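Local atomic coordinates of ferredoxin (Trichomonas vaginalis, PDB entry 1L5P), a protein that carries a [2Fe-2S] cluster and transfers electrons, linking pyruvate:ferredoxin oxidoreductase to hydrogenase in the hydrogenosome. Residues A[4-9]-A[88-93]; A[20-25]-A[80-85]; A[45-50]-A[74-79]. All blocks are in the same frame, centred on the assembly; numbering follows the deposited sequence.

In the fold
The three contacts lie within one ferredoxin domain, with centres 12 to 14 Å apart. Interaction 1 joins the first and last strands of the chain. Interaction 2 is nested inside the loop it closes, and interaction 3 inside that of interaction 2. Interactions 1 and 3 share the mixed five-stranded sheet, where strands 90-92 and 48-53 are neighbours. Interaction 2 pairs the short strands 20-21 and 81-82 at the start of helix 22-27. F91 of interaction 1 packs on L22 and I80 of interaction 2. F23 of interaction 2 packs on C47 and C78 of interaction 3, so the contacts run from the terminal strands to the [2Fe-2S] site.

Interaction 1: A[4-9]-A[88-93]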
# COMPACT_ATOMS: atom_id res chain seq x y z
N THR A 4 -2.41 -5.92 7.76
CA THR A 4 -2.79 -7.18 7.17
C THR A 4 -2.82 -7.06 5.65
O THR A 4 -3.51 -6.19 5.12
CB THR A 4 -4.19 -7.58 7.68
OG1 THR A 4 -4.13 -7.80 9.10
CG2 THR A 4 -4.70 -8.83 6.99
N ALA A 5 -2.05 -7.91 4.96
CA ALA A 5 -2.03 -7.92 3.50
C ALA A 5 -2.83 -9.14 3.10
O ALA A 5 -2.71 -10.19 3.74
CB ALA A 5 -0.59 -8.03 2.99
N VAL A 6 -3.66 -9.03 2.07
CA VAL A 6 -4.48 -10.14 1.62
C VAL A 6 -4.24 -10.44 0.16
O VAL A 6 -4.70 -9.71 -0.71
CB VAL A 6 -5.97 -9.83 1.79
CG1 VAL A 6 -6.80 -11.01 1.34
CG2 VAL A 6 -6.25 -9.47 3.23
N LYS A 7 -3.54 -11.54 -0.11
CA LYS A 7 -3.23 -11.95 -1.47
C LYS A 7 -3.85 -13.31 -1.73
O LYS A 7 -3.69 -14.23 -0.93
CB LYS A 7 -1.72 -12.04 -1.67
CG LYS A 7 -1.17 -11.16 -2.77
CD LYS A 7 0.33 -11.38 -2.95
CE LYS A 7 0.76 -11.15 -4.40
NZ LYS A 7 1.71 -12.19 -4.88
N GLY A 8 -4.56 -13.45 -2.84
CA GLY A 8 -5.18 -14.72 -3.16
C GLY A 8 -5.98 -15.32 -2.02
O GLY A 8 -5.78 -16.48 -1.64
N GLY A 9 -6.89 -14.53 -1.46
CA GLY A 9 -7.72 -15.01 -0.37
C GLY A 9 -6.98 -15.39 0.90
O GLY A 9 -7.61 -15.79 1.87
N GLY A 88 -3.25 -2.02 12.18
CA GLY A 88 -4.50 -2.75 12.07
C GLY A 88 -5.15 -2.57 10.72
O GLY A 88 -6.17 -3.20 10.43
N ALA A 89 -4.58 -1.71 9.88
CA ALA A 89 -5.14 -1.48 8.55
C ALA A 89 -5.01 -2.75 7.72
O ALA A 89 -4.06 -3.51 7.87
CB ALA A 89 -4.41 -0.34 7.87
N VAL A 90 -5.98 -2.96 6.84
CA VAL A 90 -5.97 -4.13 5.98
C VAL A 90 -5.94 -3.75 4.51
O VAL A 90 -6.72 -2.90 4.08
CB VAL A 90 -7.21 -4.98 6.24
CG1 VAL A 90 -7.18 -6.22 5.36
CG2 VAL A 90 -7.26 -5.35 7.71
N PHE A 91 -5.05 -4.37 3.74
CA PHE A 91 -4.94 -4.08 2.32
C PHE A 91 -5.04 -5.36 1.51
O PHE A 91 -4.54 -6.40 1.92
CB PHE A 91 -3.62 -3.37 2.00
CG PHE A 91 -3.40 -2.11 2.79
CD1 PHE A 91 -2.75 -2.16 4.02
CD2 PHE A 91 -3.83 -0.88 2.30
CE1 PHE A 91 -2.53 -0.98 4.76
CE2 PHE A 91 -3.61 0.30 3.02
CZ PHE A 91 -2.96 0.25 4.25
N GLU A 92 -5.70 -5.29 0.36
CA GLU A 92 -5.87 -6.43 -0.51
C GLU A 92 -5.02 -6.23 -1.77
O GLU A 92 -5.07 -5.18 -2.41
CB GLU A 92 -7.36 -6.54 -0.83
CG GLU A 92 -7.73 -7.46 -1.95
CD GLU A 92 -9.22 -7.42 -2.20
OE1 GLU A 92 -9.65 -7.40 -3.39
OE2 GLU A 92 -9.97 -7.41 -1.21
N LEU A 93 -4.22 -7.24 -2.11
CA LEU A 93 -3.35 -7.16 -3.27
C LEU A 93 -4.00 -7.77 -4.49
O LEU A 93 -3.46 -7.59 -5.59
CB LEU A 93 -2.02 -7.87 -2.99
CG LEU A 93 -1.18 -7.31 -1.84
CD1 LEU A 93 -0.74 -8.45 -0.93
CD2 LEU A 93 0.04 -6.57 -2.40
OXT LEU A 93 -5.05 -8.43 -4.32
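F91 brings the one aromatic ring of this contact, and the carbonyl oxygen of T4 approaches it obliquely. Around the ring, outside the two segments, lie L22 of helix 22-27 and H51, whose ring plane is inclined at about 35° to it. The carboxylate of E92, the other flat group, is held by a salt bridge from K50.

Strands 4-7 and 90-92 run parallel, their short axes inclined at 20°. They are the first and last strands of the chain, side by side as in the beta-grasp fold of this ferredoxin family. Backbone bonds zip them together. T4 N donates to A89 O (2.9 Å), and F91 N returns to T4 O (2.8 Å). V6 N reaches F91 O at 2.8 Å, but the bond is bent, with 136° at the hydrogen. L93 N closes the ladder on V6 O at 2.9 Å.

T4, V6, V90 and E92 share one face of the sheet. T4 and V90 lie side by side, with T4 CB 3.8 Å from V90 CG2. V90 CG1 also meets V6 CG2 at 4.0 Å; this branch stands anti to the V90 backbone N. A5 and F91 face the other way, towards helix 22-27. There L93 CD1 touches A5 CB at 3.9 Å. It presses harder on K7 CG, at 3.3 Å, closer than usual for two carbons.

The carbonyls of T4, V6 and F91 also receive a CA-H from across the ladder. Four bonds pair the inward peptide groups; A5 bonds to K12, and V90 and E92 to strand 48-53, holding the last strand on both flanks.

Interaction 2: A[20-25]-A[80-85]; sequences QTLFTV and ITLSGE
L82 CD1 is the centre of the apolar packing. It sits 3.8 Å from V25 CG2, and the two side chains cross at about a right angle. The same methyl lies 3.9 Å from L22 CA and 4.2 Å from L22 CD1. L82 CG stands anti to its own carbonyl carbon, and chi1 -61° with chi2 167° carries CD1 to helix 22-27. Next to it, L22 CB meets I80 CB at 4.3 Å.

Further out, two backbone bonds join the short antiparallel segments. L82 N donates to Q20 O, a short bond of 2.6 Å. L22 N donates to I80 O at 3.0 Å, and T21 CA brings a hydrogen to the same oxygen. T21 is the N-cap residue of the helix. T21 OG1 is hydrogen-bonded to T24 OG1 at 2.9 Å, one helical turn on. At the polar edge the amide of Q20 turns off to E17, whose N-H binds OE1.

The N-H of L22, the first residue of the helix, therefore finds its acceptor in I80 of the other segment. This bond gives the first N-H of the helix an acceptor and joins the helix start to segment 80-85.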
# COMPACT_ATOMS: atom_id res chain seq x y z
N GLN A 20 7.74 3.87 7.32
CA GLN A 20 8.00 2.91 6.26
C GLN A 20 6.80 3.00 5.34
O GLN A 20 5.68 3.21 5.80
CB GLN A 20 8.10 1.50 6.83
CG GLN A 20 9.51 0.98 7.03
CD GLN A 20 9.58 -0.54 7.03
OE1 GLN A 20 8.79 -1.21 7.71
NE2 GLN A 20 10.52 -1.09 6.26
N THR A 21 7.00 2.84 4.04
CA THR A 21 5.86 2.89 3.14
C THR A 21 5.31 1.48 2.99
O THR A 21 6.04 0.51 3.16
CB THR A 21 6.23 3.40 1.74
OG1 THR A 21 7.04 2.42 1.08
CG2 THR A 21 6.96 4.72 1.83
N LEU A 22 4.03 1.39 2.66
CA LEU A 22 3.39 0.11 2.47
C LEU A 22 4.14 -0.65 1.38
O LEU A 22 4.24 -1.88 1.43
CB LEU A 22 1.95 0.33 2.05
CG LEU A 22 1.14 -0.96 1.94
CD1 LEU A 22 1.01 -1.59 3.32
CD2 LEU A 22 -0.22 -0.65 1.36
N PHE A 23 4.65 0.10 0.41
CA PHE A 23 5.39 -0.46 -0.72
C PHE A 23 6.62 -1.19 -0.21
O PHE A 23 6.88 -2.33 -0.59
CB PHE A 23 5.83 0.67 -1.68
CG PHE A 23 6.66 0.20 -2.84
CD1 PHE A 23 6.05 -0.37 -3.96
CD2 PHE A 23 8.04 0.35 -2.84
CE1 PHE A 23 6.82 -0.79 -5.06
CE2 PHE A 23 8.82 -0.06 -3.92
CZ PHE A 23 8.21 -0.63 -5.04
N THR A 24 7.38 -0.52 0.64
CA THR A 24 8.57 -1.11 1.21
C THR A 24 8.20 -2.38 1.94
O THR A 24 8.78 -3.43 1.71
CB THR A 24 9.22 -0.15 2.20
OG1 THR A 24 9.55 1.06 1.52
CG2 THR A 24 10.48 -0.77 2.79
N VAL A 25 7.23 -2.27 2.83
CA VAL A 25 6.75 -3.39 3.62
C VAL A 25 6.26 -4.53 2.73
O VAL A 25 6.65 -5.68 2.93
CB VAL A 25 5.60 -2.92 4.54
CG1 VAL A 25 4.86 -4.11 5.13
CG2 VAL A 25 6.16 -2.01 5.62
N ILE A 80 1.62 5.60 0.64
CA ILE A 80 1.19 5.44 2.02
C ILE A 80 2.37 5.25 2.97
O ILE A 80 3.06 4.23 2.92
CB ILE A 80 0.25 4.24 2.14
CG1 ILE A 80 -1.00 4.50 1.31
CG2 ILE A 80 -0.11 4.00 3.59
CD1 ILE A 80 -1.83 3.29 1.04
N THR A 81 2.60 6.24 3.82
CA THR A 81 3.68 6.20 4.80
C THR A 81 3.08 5.67 6.09
O THR A 81 2.25 6.33 6.70
CB THR A 81 4.25 7.61 5.06
OG1 THR A 81 4.61 8.22 3.82
CG2 THR A 81 5.47 7.53 5.96
N LEU A 82 3.50 4.48 6.51
CA LEU A 82 2.96 3.86 7.71
C LEU A 82 3.43 4.44 9.04
O LEU A 82 4.62 4.74 9.23
CB LEU A 82 3.23 2.36 7.69
CG LEU A 82 2.58 1.65 6.50
CD1 LEU A 82 3.16 0.27 6.37
CD2 LEU A 82 1.08 1.59 6.67
N SER A 83 2.48 4.58 9.96
CA SER A 83 2.73 5.10 11.29
C SER A 83 1.76 4.41 12.25
O SER A 83 0.89 3.64 11.83
CB SER A 83 2.50 6.60 11.33
OG SER A 83 1.33 6.95 10.60
N GLY A 84 1.90 4.70 13.54
CA GLY A 84 1.03 4.08 14.53
C GLY A 84 -0.45 4.13 14.19
O GLY A 84 -1.19 3.18 14.45
N GLU A 85 -0.89 5.23 13.58
CA GLU A 85 -2.30 5.38 13.23
C GLU A 85 -2.79 4.35 12.21
O GLU A 85 -4.00 4.13 12.07
CB GLU A 85 -2.54 6.80 12.68
CG GLU A 85 -1.60 7.19 11.55
CD GLU A 85 -2.27 8.07 10.51
OE1 GLU A 85 -2.10 9.31 10.60
OE2 GLU A 85 -2.95 7.54 9.61

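Interaction 3: A[45-50]-A[74-79]; sequences GKCICK and ARLACA. With FES (Fe2/s2 (inorganic) cluster), chain D.
This contact belongs to the [2Fe-2S] site of a ferredoxin with the C-X5-C-X2-C loop of the adrenodoxin and putidaredoxin type, where the end of that loop meets the segment with the last cysteine ligand. C47 and C78 bind the same iron, FE2, with C47 SG at 2.4 Å and C78 SG at 2.2 Å. C38 and C44 are the other two cluster ligands. Both sulfurs reach the metal from the torsion between backbone N and carbonyl carbon (chi1 61° in C47 and 64° in C78).

Strands 48-50 and 74-76 pair antiparallel at the edge of the five-stranded sheet. C49 and R75 form a hydrogen-bonded pair. C49 N donates to R75 O at 3.0 Å, and R75 N donates back to C49 O. The guanidinium of R75 leads away to E63, with a salt bridge from NE, and to the carbonyl of A57. A carboxylate oxygen of E63 also takes the N-H of L76, tying both residues to helix 61-67.

I48, L76 and A74 share one face, towards helix 61-67. I48 CD1 meets L76 CD2 at 3.6 Å. The same L76 methyl lies over G45 CA (3.7 Å), while the other branch, CD1, is 4.0 Å from the sulfide S1. L76 thus touches both strand packing and cluster. C49 points to the opposite face, where its SG nears A77 CB and L22.

Two N-H groups of the 3-10 turn 77-79 fix C47. A77 N binds C47 O at 2.9 Å, tilted from the carbonyl plane. A hydrogen bond to the ligand sulfur should draw off some of its negative charge and so probably favours reduction: C78 N points almost straight at C47 SG, 3.5 Å away with 175° at the hydrogen.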
# COMPACT_ATOMS: atom_id res chain seq x y z
N GLY A 45 2.96 4.21 -10.92
CA GLY A 45 1.60 3.79 -10.64
C GLY A 45 1.37 2.28 -10.73
O GLY A 45 0.27 1.83 -11.04
N LYS A 46 2.40 1.50 -10.44
CA LYS A 46 2.26 0.05 -10.53
C LYS A 46 2.05 -0.63 -9.18
O LYS A 46 1.58 -1.76 -9.13
CB LYS A 46 3.50 -0.54 -11.21
CG LYS A 46 3.92 0.19 -12.47
CD LYS A 46 3.96 -0.75 -13.67
CE LYS A 46 5.37 -1.24 -13.93
NZ LYS A 46 5.80 -0.98 -15.33
N CYS A 47 2.38 0.06 -8.09
CA CYS A 47 2.22 -0.50 -6.75
C CYS A 47 0.80 -0.46 -6.23
O CYS A 47 0.57 -0.23 -5.05
CB CYS A 47 3.11 0.25 -5.78
SG CYS A 47 2.65 1.97 -5.69
N ILE A 48 -0.16 -0.69 -7.11
CA ILE A 48 -1.57 -0.65 -6.74
C ILE A 48 -2.00 -1.73 -5.75
O ILE A 48 -1.64 -2.89 -5.89
CB ILE A 48 -2.45 -0.78 -7.98
CG1 ILE A 48 -2.37 0.50 -8.80
CG2 ILE A 48 -3.89 -1.06 -7.56
CD1 ILE A 48 -2.86 1.72 -8.05
N CYS A 49 -2.78 -1.32 -4.76
CA CYS A 49 -3.32 -2.24 -3.77
C CYS A 49 -4.67 -1.69 -3.38
O CYS A 49 -5.06 -0.62 -3.85
CB CYS A 49 -2.41 -2.30 -2.56
SG CYS A 49 -2.31 -0.77 -1.68
N LYS A 50 -5.42 -2.40 -2.55
CA LYS A 50 -6.74 -1.91 -2.15
C LYS A 50 -6.86 -1.77 -0.65
O LYS A 50 -6.61 -2.71 0.09
CB LYS A 50 -7.83 -2.85 -2.66
CG LYS A 50 -8.40 -2.46 -4.01
CD LYS A 50 -8.01 -3.45 -5.08
CE LYS A 50 -8.78 -4.76 -4.91
NZ LYS A 50 -8.09 -5.92 -5.54
N ALA A 74 -8.70 1.78 -4.56
CA ALA A 74 -7.32 1.59 -4.97
C ALA A 74 -6.44 2.68 -4.39
O ALA A 74 -6.87 3.81 -4.24
CB ALA A 74 -7.22 1.60 -6.49
N ARG A 75 -5.21 2.33 -4.05
CA ARG A 75 -4.25 3.27 -3.52
C ARG A 75 -2.86 2.84 -4.01
O ARG A 75 -2.67 1.70 -4.42
CB ARG A 75 -4.28 3.27 -1.99
CG ARG A 75 -5.58 3.74 -1.37
CD ARG A 75 -5.75 5.25 -1.49
NE ARG A 75 -4.55 5.97 -1.08
CZ ARG A 75 -4.38 6.49 0.13
NH1 ARG A 75 -5.33 6.38 1.05
NH2 ARG A 75 -3.25 7.13 0.43
N LEU A 76 -1.90 3.77 -3.98
CA LEU A 76 -0.53 3.47 -4.38
C LEU A 76 0.18 3.10 -3.08
O LEU A 76 0.27 3.91 -2.17
CB LEU A 76 0.15 4.71 -4.97
CG LEU A 76 -0.25 5.20 -6.36
CD1 LEU A 76 0.72 6.30 -6.76
CD2 LEU A 76 -0.22 4.06 -7.38
N ALA A 77 0.68 1.87 -3.00
CA ALA A 77 1.36 1.43 -1.79
C ALA A 77 2.49 2.35 -1.39
O ALA A 77 2.69 2.60 -0.20
CB ALA A 77 1.87 0.01 -1.99
N CYS A 78 3.24 2.88 -2.35
CA CYS A 78 4.36 3.76 -1.99
C CYS A 78 3.93 5.18 -1.58
O CYS A 78 4.74 5.96 -1.07
CB CYS A 78 5.38 3.83 -3.13
SG CYS A 78 4.77 4.56 -4.65
N ALA A 79 2.65 5.50 -1.78
CA ALA A 79 2.12 6.81 -1.41
C ALA A 79 1.68 6.80 0.05
O ALA A 79 1.39 7.84 0.64
CB ALA A 79 0.95 7.16 -2.30
FE1 FES D . 5.96 3.56 -8.77
FE2 FES D . 4.54 3.30 -6.46
S1 FES D . 4.06 4.62 -8.20
S2 FES D . 6.45 2.23 -7.02